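UDP-N-acetylglucosamine 4,6-dehydratase (Vibrio fischeri, PDB 3PVZ) binds NAD in a Rossmann-type fold and probably acts as a lyase, dehydrating UDP-N-acetylglucosamine at the 4,6 positions of the sugar. Local coordinates at residues L29-V32 with V33-R37; P237-S240 with G241-C244; Q20-N23 with A24-E28; R78-R81 with S82-Y86; D146-I149 with Q150-I153. One frame throughout, in Å; residues are numbered along the deposited sequence.

Interaction 1. Residues L29-V32 with V33-R37. With NA (sodium ion), chain I.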
loop_
_atom_site.group_PDB
_atom_site.type_symbol
_atom_site.label_atom_id
_atom_site.label_comp_id
_atom_site.label_asym_id
_atom_site.label_seq_id
_atom_site.Cartn_x
_atom_site.Cartn_y
_atom_site.Cartn_z
ATOM N N LEU A 29 25.678 6.059 -18.147
ATOM C CA LEU A 29 24.304 5.866 -17.670
ATOM C C LEU A 29 23.283 6.332 -18.742
ATOM O O LEU A 29 22.284 5.641 -19.048
ATOM C CB LEU A 29 24.074 6.632 -16.385
ATOM C CG LEU A 29 24.571 5.986 -15.091
ATOM C CD1 LEU A 29 24.511 7.000 -13.942
ATOM C CD2 LEU A 29 23.774 4.768 -14.747
ATOM N N GLN A 30 23.558 7.500 -19.320
ATOM C CA GLN A 30 22.649 8.113 -20.254
ATOM C C GLN A 30 22.588 7.348 -21.561
ATOM O O GLN A 30 21.553 7.221 -22.140
ATOM C CB GLN A 30 23.034 9.565 -20.477
ATOM C CG GLN A 30 22.438 10.476 -19.437
ATOM C CD GLN A 30 22.875 11.925 -19.616
ATOM O OE1 GLN A 30 23.090 12.352 -20.731
ATOM N NE2 GLN A 30 23.003 12.666 -18.520
ATOM N N SER A 31 23.729 6.849 -22.011
ATOM C CA SER A 31 23.799 5.974 -23.164
ATOM C C SER A 31 22.982 4.715 -22.936
ATOM O O SER A 31 22.174 4.382 -23.801
ATOM C CB SER A 31 25.248 5.654 -23.509
ATOM O OG SER A 31 25.306 4.604 -24.440
ATOM N N VAL A 32 23.141 4.032 -21.797
ATOM C CA VAL A 32 22.427 2.790 -21.531
ATOM C C VAL A 32 20.912 2.991 -21.394
ATOM O O VAL A 32 20.145 2.346 -22.100
ATOM C CB VAL A 32 22.978 2.034 -20.311
ATOM C CG1 VAL A 32 22.040 0.881 -19.883
ATOM C CG2 VAL A 32 24.427 1.450 -20.626
ATOM N N VAL A 33 20.494 3.961 -20.586
ATOM C CA VAL A 33 19.097 4.191 -20.326
ATOM C C VAL A 33 18.349 4.570 -21.613
ATOM O O VAL A 33 17.215 4.119 -21.871
ATOM C CB VAL A 33 18.905 5.311 -19.280
ATOM C CG1 VAL A 33 17.450 5.685 -19.172
ATOM C CG2 VAL A 33 19.446 4.851 -17.930
ATOM N N SER A 34 18.984 5.406 -22.422
ATOM C CA SER A 34 18.370 5.847 -23.671
ATOM C C SER A 34 18.124 4.688 -24.697
ATOM O O SER A 34 17.321 4.833 -25.620
ATOM C CB SER A 34 19.232 6.942 -24.315
ATOM O OG SER A 34 20.318 6.326 -25.046
ATOM N N GLN A 35 18.845 3.583 -24.578
ATOM C CA GLN A 35 18.602 2.427 -25.456
ATOM C C GLN A 35 18.046 1.209 -24.741
ATOM O O GLN A 35 18.156 0.042 -25.267
ATOM C CB GLN A 35 19.886 1.983 -26.235
ATOM C CG GLN A 35 21.176 2.294 -25.656
ATOM C CD GLN A 35 22.372 1.820 -26.527
ATOM O OE1 GLN A 35 22.278 0.815 -27.250
ATOM N NE2 GLN A 35 23.464 2.550 -26.459
ATOM N N SER A 36 17.497 1.393 -23.557
ATOM C CA SER A 36 17.014 0.224 -22.825
ATOM C C SER A 36 15.605 0.406 -22.329
ATOM O O SER A 36 15.035 1.551 -22.241
ATOM C CB SER A 36 17.964 -0.144 -21.669
ATOM O OG SER A 36 19.288 -0.154 -22.135
ATOM N N ARG A 37 14.997 -0.750 -22.126
ATOM C CA ARG A 37 13.665 -0.911 -21.612
ATOM C C ARG A 37 13.666 -1.331 -20.153
ATOM O O ARG A 37 14.342 -2.295 -19.780
ATOM C CB ARG A 37 13.012 -1.994 -22.435
ATOM C CG ARG A 37 12.946 -1.660 -23.960
ATOM C CD ARG A 37 12.571 -2.854 -24.777
ATOM N NE ARG A 37 13.616 -3.876 -24.709
ATOM C CZ ARG A 37 13.545 -5.070 -25.271
ATOM N NH1 ARG A 37 14.585 -5.883 -25.192
ATOM N NH2 ARG A 37 12.465 -5.454 -25.927
HETATM NA NA NA I . 18.517 -1.854 -26.853
HETATM O O HOH W 1 20.690 -1.486 -27.142
HETATM O O HOH W 2 16.637 -2.777 -25.944
#
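Gln35 bends back over the last turn of helix 19-34 to meet Ser31. From CB, about 4.1 Å from Ser31 O, the chain runs out to CG, which sits 3.0 Å from Ser31 O. A first torsion of 26° puts CG there, away from any staggered position. Beyond CG the chain is extended: CD passes the same carbonyl, and NE2 makes two weak hydrogen bonds, to Ser31 O and, at 3.4 Å, to Ser31 OG. OE1 takes a hydrogen from a water that is also a ligand of the sodium ion, while the backbone O of Gln35 binds that ion directly at 2.5 Å. The carbonyls of the final turn are taken up by side chains as well. Ser34 OG donates to Ser31 O from above its plane. Val32 O accepts from Gln35 N and, at 2.6 Å, from Ser36 OG, the two donors lying on opposite faces of the carbonyl plane. Leu29 and Val32 pack on helix 237-250, and the backbone of Arg37 pairs with strand 115-118 at Tyr115. What results is a helix C-terminus where the hydroxyls of Ser34 and Ser36 bond back to carbonyls of the final turn, just before strand 37-41 of the Rossmann-type sheet.

Interaction 2. Residues P237-S240 with G241-C244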
loop_
_atom_site.group_PDB
_atom_site.type_symbol
_atom_site.label_atom_id
_atom_site.label_comp_id
_atom_site.label_asym_id
_atom_site.label_seq_id
_atom_site.Cartn_x
_atom_site.Cartn_y
_atom_site.Cartn_z
ATOM N N PRO A 237 16.157 9.807 -0.231
ATOM C CA PRO A 237 15.497 9.091 -1.300
ATOM C C PRO A 237 16.327 9.081 -2.591
ATOM O O PRO A 237 16.539 8.008 -3.140
ATOM C CB PRO A 237 14.187 9.865 -1.484
ATOM C CG PRO A 237 13.895 10.374 -0.114
ATOM C CD PRO A 237 15.247 10.770 0.420
ATOM N N GLN A 238 16.819 10.226 -3.060
ATOM C CA GLN A 238 17.562 10.230 -4.323
ATOM C C GLN A 238 18.771 9.345 -4.269
ATOM O O GLN A 238 19.137 8.707 -5.248
ATOM C CB GLN A 238 18.009 11.619 -4.711
ATOM C CG GLN A 238 18.801 11.671 -6.027
ATOM C CD GLN A 238 18.893 13.088 -6.575
ATOM O OE1 GLN A 238 17.970 13.874 -6.409
ATOM N NE2 GLN A 238 20.007 13.414 -7.234
ATOM N N GLU A 239 19.402 9.309 -3.108
ATOM C CA GLU A 239 20.569 8.484 -2.924
ATOM C C GLU A 239 20.192 7.023 -3.055
ATOM O O GLU A 239 20.945 6.242 -3.659
ATOM C CB GLU A 239 21.198 8.790 -1.573
ATOM C CG GLU A 239 21.911 10.115 -1.625
ATOM C CD GLU A 239 22.530 10.551 -0.320
ATOM O OE1 GLU A 239 22.105 10.086 0.756
ATOM O OE2 GLU A 239 23.461 11.381 -0.405
ATOM N N SER A 240 19.020 6.655 -2.522
ATOM C CA SER A 240 18.517 5.266 -2.655
ATOM C C SER A 240 18.265 4.909 -4.107
ATOM O O SER A 240 18.591 3.831 -4.582
ATOM C CB SER A 240 17.295 4.983 -1.772
ATOM O OG SER A 240 16.146 5.689 -2.153
ATOM N N GLY A 241 17.725 5.851 -4.817
ATOM C CA GLY A 241 17.439 5.668 -6.221
ATOM C C GLY A 241 18.700 5.559 -7.024
ATOM O O GLY A 241 18.778 4.757 -7.950
ATOM N N GLU A 242 19.704 6.347 -6.664
ATOM C CA GLU A 242 20.968 6.312 -7.399
ATOM C C GLU A 242 21.709 4.991 -7.204
ATOM O O GLU A 242 22.279 4.460 -8.136
ATOM C CB GLU A 242 21.836 7.498 -7.015
ATOM C CG GLU A 242 21.371 8.793 -7.649
ATOM C CD GLU A 242 22.127 10.043 -7.128
ATOM O OE1 GLU A 242 22.655 10.027 -5.989
ATOM O OE2 GLU A 242 22.156 11.057 -7.862
ATOM N N LEU A 243 21.672 4.477 -5.986
ATOM C CA LEU A 243 22.264 3.208 -5.677
ATOM C C LEU A 243 21.571 2.052 -6.412
ATOM O O LEU A 243 22.261 1.227 -6.962
ATOM C CB LEU A 243 22.218 2.972 -4.160
ATOM C CG LEU A 243 22.840 1.698 -3.620
ATOM C CD1 LEU A 243 24.317 1.748 -3.814
ATOM C CD2 LEU A 243 22.556 1.584 -2.104
ATOM N N CYS A 244 20.227 2.000 -6.409
ATOM C CA CYS A 244 19.489 1.032 -7.260
ATOM C C CYS A 244 19.952 1.024 -8.731
ATOM O O CYS A 244 20.163 -0.031 -9.306
ATOM C CB CYS A 244 17.983 1.329 -7.247
ATOM S SG CYS A 244 17.205 0.949 -5.669
#
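Gln238 and Glu242 meet one turn apart on helix 237-250, an i to i+4 side-chain pair in the first turns of a helix packed against the NAD-binding Rossmann-type unit. Gln238 NE2 donates to Glu242 OE2 at 3.3 Å, and the bond is nearly straight, 170° at the hydrogen. The oxygen lies close to the plane of the amide, yet the nitrogen comes from well above the carboxylate, the two planes standing 84° apart. The CG methylene of Gln238 lies 3.9 Å from the carboxylate carbon CD of Glu242. Gln238 reaches along the helix because its CG is anti to the backbone N (chi1 180°), and Glu242 CG rests 3.3 Å from Gln238 O. Both side chains lie on Glu54 of helix 46-56, and the other oxygen of Glu242, OE1, is near the carboxylate of Glu16, so the pKa of Glu242 may be raised. Glu239 turns away to a salt bridge with Arg13 and to the backbone N of Leu17. Further along, Cys244 packs on Ile47, an NAD-binding residue, and Leu243 on Phe257. At the start of the helix, Pro237 O accepts both Gly241 N and Ser240 OG, the hydroxyl using an in-plane lone pair at 2.6 Å.

Interaction 3. Residues Q20-N23 with A24-E28; sequences QDIN and ANEKE
The amide of Asn25 is turned edge-on to the carbonyl of Asp21, one turn back in helix 19-34. Asp21 O lies almost in the amide plane, 12° out of it, and ND2 donates to it at 2.9 Å with an angle of 158° at the hydrogen. The carboxylate of Glu26 has the methyl CG2 of Ile22 beside its OE1, 3.5 Å away.

The side-chain bond of Asn25 appears to make up for weakened backbone bonding. Asn25 N makes a weak, bent bond to Asp21 O and another, at 3.1 Å, to Ile22 O, which it meets from far above the carbonyl plane. Glu26 N in turn makes a weak bond of 3.5 Å to Asn23 O. The amides have thus slipped toward i to i+3 partners, and Asp21 O is held chiefly by the asparagine amide. Just beyond, the helix is kinked, the N of Lys27 and of Glu28 making no bond to the preceding turn. Earlier the regular pattern holds, Ala24 N bonding to Gln20 O.

Asp21 turns its carboxylate to the backbone nitrogens of Asp338 and Asn339, while Ile22 packs on Glu242 and Met246 of helix 237-250. Glu26 bends at its second torsion (chi2 50°), with OE2 in a salt bridge with Arg58 and a hydrogen bond from Gln30. Nearer the backbone, Glu26 CB lies 3.5 Å from Ile22 O.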
loop_
_atom_site.group_PDB
_atom_site.type_symbol
_atom_site.label_atom_id
_atom_site.label_comp_id
_atom_site.label_asym_id
_atom_site.label_seq_id
_atom_site.Cartn_x
_atom_site.Cartn_y
_atom_site.Cartn_z
ATOM N N GLN A 20 30.522 11.721 -6.861
ATOM C CA GLN A 20 31.685 11.330 -7.674
ATOM C C GLN A 20 31.418 10.137 -8.627
ATOM O O GLN A 20 31.767 10.185 -9.816
ATOM C CB GLN A 20 32.883 11.023 -6.765
ATOM C CG GLN A 20 33.397 12.237 -5.941
ATOM C CD GLN A 20 32.465 12.641 -4.745
ATOM O OE1 GLN A 20 31.527 11.908 -4.360
ATOM N NE2 GLN A 20 32.724 13.832 -4.180
ATOM N N ASP A 21 30.806 9.074 -8.112
ATOM C CA ASP A 21 30.484 7.907 -8.930
ATOM C C ASP A 21 29.425 8.177 -9.961
ATOM O O ASP A 21 29.536 7.735 -11.084
ATOM C CB ASP A 21 30.064 6.754 -8.042
ATOM C CG ASP A 21 31.223 6.257 -7.145
ATOM O OD1 ASP A 21 32.410 6.299 -7.543
ATOM O OD2 ASP A 21 30.958 5.817 -6.036
ATOM N N ILE A 22 28.404 8.936 -9.595
ATOM C CA ILE A 22 27.383 9.310 -10.542
ATOM C C ILE A 22 27.967 10.189 -11.667
ATOM O O ILE A 22 27.738 9.904 -12.857
ATOM C CB ILE A 22 26.189 10.043 -9.860
ATOM C CG1 ILE A 22 25.388 9.054 -9.024
ATOM C CG2 ILE A 22 25.273 10.739 -10.930
ATOM C CD1 ILE A 22 24.629 7.949 -9.874
ATOM N N ASN A 23 28.686 11.255 -11.295
ATOM C CA ASN A 23 29.281 12.144 -12.279
ATOM C C ASN A 23 30.238 11.431 -13.183
ATOM O O ASN A 23 30.201 11.624 -14.376
ATOM C CB ASN A 23 29.990 13.312 -11.644
ATOM C CG ASN A 23 29.057 14.439 -11.339
ATOM O OD1 ASN A 23 27.948 14.476 -11.843
ATOM N ND2 ASN A 23 29.506 15.390 -10.519
ATOM N N ALA A 24 31.065 10.570 -12.621
ATOM C CA ALA A 24 32.020 9.785 -13.405
ATOM C C ALA A 24 31.352 8.822 -14.413
ATOM O O ALA A 24 31.955 8.477 -15.416
ATOM C CB ALA A 24 32.948 9.003 -12.455
ATOM N N ASN A 25 30.116 8.396 -14.155
ATOM C CA ASN A 25 29.448 7.379 -14.983
ATOM C C ASN A 25 28.225 7.907 -15.716
ATOM O O ASN A 25 27.493 7.136 -16.337
ATOM C CB ASN A 25 29.074 6.196 -14.092
ATOM C CG ASN A 25 30.300 5.398 -13.697
ATOM O OD1 ASN A 25 30.865 4.694 -14.533
ATOM N ND2 ASN A 25 30.753 5.551 -12.457
ATOM N N GLU A 26 28.002 9.211 -15.620
ATOM C CA GLU A 26 26.786 9.840 -16.117
ATOM C C GLU A 26 26.624 9.589 -17.596
ATOM O O GLU A 26 25.543 9.267 -18.034
ATOM C CB GLU A 26 26.796 11.361 -15.859
ATOM C CG GLU A 26 25.450 12.069 -16.138
ATOM C CD GLU A 26 24.233 11.375 -15.473
ATOM O OE1 GLU A 26 24.240 11.197 -14.237
ATOM O OE2 GLU A 26 23.283 10.973 -16.192
ATOM N N LYS A 27 27.706 9.698 -18.356
ATOM C CA LYS A 27 27.605 9.635 -19.786
ATOM C C LYS A 27 27.162 8.231 -20.166
ATOM O O LYS A 27 26.305 8.055 -21.042
ATOM C CB LYS A 27 28.942 9.974 -20.437
ATOM C CG LYS A 27 28.874 10.105 -21.971
ATOM C CD LYS A 27 28.937 11.570 -22.428
ATOM C CE LYS A 27 29.497 11.726 -23.867
ATOM N NZ LYS A 27 30.274 13.043 -23.994
ATOM N N GLU A 28 27.753 7.243 -19.508
ATOM C CA GLU A 28 27.442 5.834 -19.807
ATOM C C GLU A 28 26.068 5.497 -19.292
ATOM O O GLU A 28 25.340 4.787 -19.959
ATOM C CB GLU A 28 28.455 4.878 -19.223
ATOM C CG GLU A 28 28.147 3.428 -19.497
ATOM C CD GLU A 28 29.365 2.540 -19.284
ATOM O OE1 GLU A 28 30.274 2.886 -18.486
ATOM O OE2 GLU A 28 29.410 1.513 -19.940
#

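Interaction 4. Residues R78-R81 with S82-Y86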
loop_
_atom_site.group_PDB
_atom_site.type_symbol
_atom_site.label_atom_id
_atom_site.label_comp_id
_atom_site.label_asym_id
_atom_site.label_seq_id
_atom_site.Cartn_x
_atom_site.Cartn_y
_atom_site.Cartn_z
ATOM N N ARG A 78 2.612 12.857 -10.938
ATOM C CA ARG A 78 2.585 14.315 -10.727
ATOM C C ARG A 78 3.978 14.875 -10.424
ATOM O O ARG A 78 4.381 15.847 -10.997
ATOM C CB ARG A 78 1.556 14.695 -9.659
ATOM C CG ARG A 78 0.120 14.415 -10.145
ATOM C CD ARG A 78 -1.017 14.964 -9.229
ATOM N NE ARG A 78 -2.312 14.369 -9.602
ATOM C CZ ARG A 78 -3.033 14.688 -10.686
ATOM N NH1 ARG A 78 -2.641 15.640 -11.535
ATOM N NH2 ARG A 78 -4.183 14.060 -10.913
ATOM N N ASP A 79 4.710 14.240 -9.544
ATOM C CA ASP A 79 6.092 14.585 -9.277
ATOM C C ASP A 79 6.979 14.526 -10.558
ATOM O O ASP A 79 7.820 15.402 -10.824
ATOM C CB ASP A 79 6.590 13.552 -8.256
ATOM C CG ASP A 79 7.869 13.936 -7.594
ATOM O OD1 ASP A 79 8.435 15.016 -7.911
ATOM O OD2 ASP A 79 8.316 13.136 -6.739
ATOM N N ILE A 80 6.828 13.467 -11.338
ATOM C CA ILE A 80 7.610 13.337 -12.559
ATOM C C ILE A 80 7.223 14.456 -13.531
ATOM O O ILE A 80 8.084 15.046 -14.164
ATOM C CB ILE A 80 7.400 11.977 -13.240
ATOM C CG1 ILE A 80 8.274 10.934 -12.547
ATOM C CG2 ILE A 80 7.738 12.057 -14.739
ATOM C CD1 ILE A 80 7.939 9.522 -12.906
ATOM N N ARG A 81 5.934 14.741 -13.652
ATOM C CA ARG A 81 5.500 15.788 -14.580
ATOM C C ARG A 81 6.095 17.134 -14.204
ATOM O O ARG A 81 6.578 17.846 -15.064
ATOM C CB ARG A 81 3.975 15.901 -14.689
ATOM C CG ARG A 81 3.248 14.576 -15.083
ATOM C CD ARG A 81 3.127 14.242 -16.584
ATOM N NE ARG A 81 4.358 13.702 -17.172
ATOM C CZ ARG A 81 4.500 12.521 -17.789
ATOM N NH1 ARG A 81 5.697 12.195 -18.279
ATOM N NH2 ARG A 81 3.483 11.673 -17.948
ATOM N N SER A 82 6.105 17.478 -12.930
ATOM C CA SER A 82 6.596 18.802 -12.564
ATOM C C SER A 82 8.121 18.876 -12.481
ATOM O O SER A 82 8.707 19.896 -12.785
ATOM C CB SER A 82 5.925 19.318 -11.288
ATOM O OG SER A 82 5.987 18.382 -10.232
ATOM N N SER A 83 8.768 17.788 -12.109
ATOM C CA SER A 83 10.222 17.755 -12.111
ATOM C C SER A 83 10.822 17.680 -13.512
ATOM O O SER A 83 11.777 18.387 -13.786
ATOM C CB SER A 83 10.744 16.576 -11.300
ATOM O OG SER A 83 10.397 16.732 -9.940
ATOM N N PHE A 84 10.292 16.801 -14.375
ATOM C CA PHE A 84 10.994 16.444 -15.616
ATOM C C PHE A 84 10.200 16.654 -16.860
ATOM O O PHE A 84 10.763 16.800 -17.933
ATOM C CB PHE A 84 11.456 14.992 -15.557
ATOM C CG PHE A 84 12.155 14.622 -14.269
ATOM C CD1 PHE A 84 13.195 15.389 -13.784
ATOM C CD2 PHE A 84 11.801 13.455 -13.584
ATOM C CE1 PHE A 84 13.856 15.040 -12.598
ATOM C CE2 PHE A 84 12.451 13.081 -12.392
ATOM C CZ PHE A 84 13.462 13.858 -11.895
ATOM N N GLY A 85 8.886 16.647 -16.752
ATOM C CA GLY A 85 8.047 16.828 -17.932
ATOM C C GLY A 85 7.793 15.476 -18.616
ATOM O O GLY A 85 7.361 14.533 -17.971
ATOM N N TYR A 86 8.032 15.421 -19.921
ATOM C CA TYR A 86 7.628 14.307 -20.768
ATOM C C TYR A 86 8.802 13.829 -21.588
ATOM O O TYR A 86 9.754 14.567 -21.788
ATOM C CB TYR A 86 6.480 14.703 -21.710
ATOM C CG TYR A 86 5.273 15.261 -20.974
ATOM C CD1 TYR A 86 4.212 14.444 -20.640
ATOM C CD2 TYR A 86 5.223 16.596 -20.578
ATOM C CE1 TYR A 86 3.108 14.935 -19.947
ATOM C CE2 TYR A 86 4.116 17.106 -19.890
ATOM C CZ TYR A 86 3.065 16.265 -19.585
ATOM O OH TYR A 86 1.968 16.722 -18.896
#
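The Arg81 guanidinium lies flat over one face of the Tyr86 ring at the C-terminal end of helix 70-83, within the beta-alpha-beta unit that runs from strand 62-66 to strand 90-94. The two planes are nearly parallel, 17° apart, with Tyr86 CD1 over the centre of the guanidinium and Arg81 NE 3.3 Å from Tyr86 CE1 above the ring face. Arg81 curls forward past the helix end by bending twice, at chi2 (-85°) and chi3 (78°), which carries its CD to 3.4 Å from Tyr86 CE1.

The same guanidinium is held side-on by one carbonyl. Gly85 O lies near its plane and accepts both NH1, at 2.9 Å, and NE, at 3.2 Å. The two bonds and the ring beneath together fix the rotation of the group. Gly85 itself has a positive phi, and its N donates to Ile80 O, as does Phe84 N; two successive amides on one carbonyl mark the helix end. Two serines also bond back one turn along the helix: Ser82 OG and N reach Arg78 O from opposite faces, and Ser83 OG and N do the same at Asp79 O, the hydroxyl of Ser83 at 3.0 Å.

Around this end, Ile80, Arg81 and Phe84 pack on Phe56 of helix 46-56, and Asp79 forms a salt bridge with Lys53 there. Asp79 also accepts a hydrogen bond from Gln222 of the second subunit, which puts this end of helix 70-83 against helix 46-56 and at the subunit interface.

Interaction 5. Residues D146-I149 with Q150-I153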
loop_
_atom_site.group_PDB
_atom_site.type_symbol
_atom_site.label_atom_id
_atom_site.label_comp_id
_atom_site.label_asym_id
_atom_site.label_seq_id
_atom_site.Cartn_x
_atom_site.Cartn_y
_atom_site.Cartn_z
ATOM N N ASP A 146 10.627 -14.786 -7.100
ATOM C CA ASP A 146 11.048 -15.947 -7.894
ATOM C C ASP A 146 10.276 -15.988 -9.226
ATOM O O ASP A 146 10.898 -16.114 -10.269
ATOM C CB ASP A 146 10.832 -17.258 -7.103
ATOM C CG ASP A 146 11.503 -18.432 -7.726
ATOM O OD1 ASP A 146 12.740 -18.404 -7.912
ATOM O OD2 ASP A 146 10.807 -19.386 -8.055
ATOM N N LYS A 147 8.946 -15.818 -9.200
ATOM C CA LYS A 147 8.152 -15.811 -10.428
ATOM C C LYS A 147 8.549 -14.695 -11.411
ATOM O O LYS A 147 8.663 -14.937 -12.596
ATOM C CB LYS A 147 6.638 -15.723 -10.120
ATOM C CG LYS A 147 5.752 -15.693 -11.412
ATOM C CD LYS A 147 4.311 -15.401 -11.109
ATOM C CE LYS A 147 4.084 -13.914 -10.772
ATOM N NZ LYS A 147 2.579 -13.722 -10.558
ATOM N N THR A 148 8.711 -13.468 -10.943
ATOM C CA THR A 148 9.014 -12.340 -11.846
ATOM C C THR A 148 10.458 -12.516 -12.403
ATOM O O THR A 148 10.773 -12.123 -13.500
ATOM C CB THR A 148 8.891 -11.019 -11.143
ATOM O OG1 THR A 148 9.686 -11.047 -9.949
ATOM C CG2 THR A 148 7.356 -10.634 -10.776
ATOM N N ILE A 149 11.343 -13.101 -11.637
ATOM C CA ILE A 149 12.640 -13.494 -12.217
ATOM C C ILE A 149 12.463 -14.524 -13.371
ATOM O O ILE A 149 13.049 -14.357 -14.459
ATOM C CB ILE A 149 13.638 -14.054 -11.176
ATOM C CG1 ILE A 149 13.934 -12.993 -10.105
ATOM C CG2 ILE A 149 14.978 -14.409 -11.864
ATOM C CD1 ILE A 149 14.645 -13.546 -8.892
ATOM N N GLN A 150 11.648 -15.551 -13.154
ATOM C CA GLN A 150 11.406 -16.570 -14.197
ATOM C C GLN A 150 10.775 -15.937 -15.439
ATOM O O GLN A 150 11.188 -16.209 -16.571
ATOM C CB GLN A 150 10.546 -17.746 -13.665
ATOM C CG GLN A 150 10.351 -18.841 -14.704
ATOM C CD GLN A 150 11.663 -19.606 -14.962
ATOM O OE1 GLN A 150 12.287 -20.018 -14.031
ATOM N NE2 GLN A 150 12.084 -19.735 -16.213
ATOM N N GLN A 151 9.840 -14.979 -15.232
ATOM C CA GLN A 151 9.223 -14.308 -16.336
ATOM C C GLN A 151 10.251 -13.428 -17.059
ATOM O O GLN A 151 10.158 -13.204 -18.267
ATOM C CB GLN A 151 8.044 -13.476 -15.840
ATOM C CG GLN A 151 6.962 -14.295 -15.231
ATOM C CD GLN A 151 5.896 -13.438 -14.621
ATOM O OE1 GLN A 151 6.173 -12.363 -14.087
ATOM N NE2 GLN A 151 4.683 -13.910 -14.672
ATOM N N SER A 152 11.208 -12.896 -16.327
ATOM C CA SER A 152 12.268 -12.120 -16.937
ATOM C C SER A 152 13.236 -13.011 -17.779
ATOM O O SER A 152 13.636 -12.605 -18.891
ATOM C CB SER A 152 13.039 -11.373 -15.850
ATOM O OG SER A 152 12.199 -10.459 -15.150
ATOM N N ILE A 153 13.611 -14.187 -17.272
ATOM C CA ILE A 153 14.408 -15.169 -18.052
ATOM C C ILE A 153 13.664 -15.545 -19.327
ATOM O O ILE A 153 14.225 -15.523 -20.389
ATOM C CB ILE A 153 14.652 -16.450 -17.277
ATOM C CG1 ILE A 153 15.529 -16.161 -16.039
ATOM C CG2 ILE A 153 15.330 -17.531 -18.161
ATOM C CD1 ILE A 153 15.158 -16.995 -14.854
#
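Ser152 OG donates to Thr148 O at 2.7 Å, and Ser152 N bonds to that carbonyl from the opposite face, so a single oxygen on helix 131-154 holds two donors from one residue. With OG anti to its own carbonyl carbon (chi1 -62°), the hydroxyl folds back over the preceding turn. The remaining backbone bonds are regular i to i+4 links, such as Gln151 N to Lys147 O.

Among the longer polar side chains, Lys147 and Gln151 run obliquely past each other. Lys147 CG, CD and CE each lie 3.9 Å from Gln151 NE2, a contact of a methylene stem with an amide, while Gln151 CG rests 3.2 Å from Lys147 O. The polar ends go to a shared partner, Asp104, which takes a salt bridge from Lys147 NZ and a hydrogen bond from Gln151 NE2, while Lys147 NZ also reaches the carbonyl of Ile98, an NAD-binding residue.

The apolar contact is made by Ile149 and Ile153, whose CG2 and CD1 approach to 4.0 Å. Two methyls meet oxygens instead: Ile153 CD1 lies 3.4 Å from Ile149 O, and Thr148 CG2 is 3.9 Å from Gln151 OE1.

This part of helix 131-154 has helices 101-109, through Tyr103 and Ile107, and 174-189, through Phe185 and Lys189, as neighbours. It also lies on strand 159-163, where Ile149 and Ser152 pack on Tyr160, and Thr148 OG1 bonds to Asn144 O and to the hydroxyl of that tyrosine.

Along the chain the order is interaction 3, 1, 4, 5 and 2. Interactions 3 and 1 share helix 19-34, their centres 13 Å apart, and touch where Ile22 CD1 meets Leu29 CD1 at 4.2 Å. Interaction 2, on helix 237-250, touches interaction 3 as Ile22 CG1 packs on Glu242 CD. That helix thus links helix 19-34 to the NAD-binding region. Interaction 4, on helix 70-83, and interaction 5, on helix 131-154, lie about 31 Å apart between centres, on helices packed against the large mixed sheet. Interactions 2, 4 and 5 lie in the NAD-binding Rossmann-type part, and helix 19-34, carrying 1 and 3, packs on it through helix 237-250.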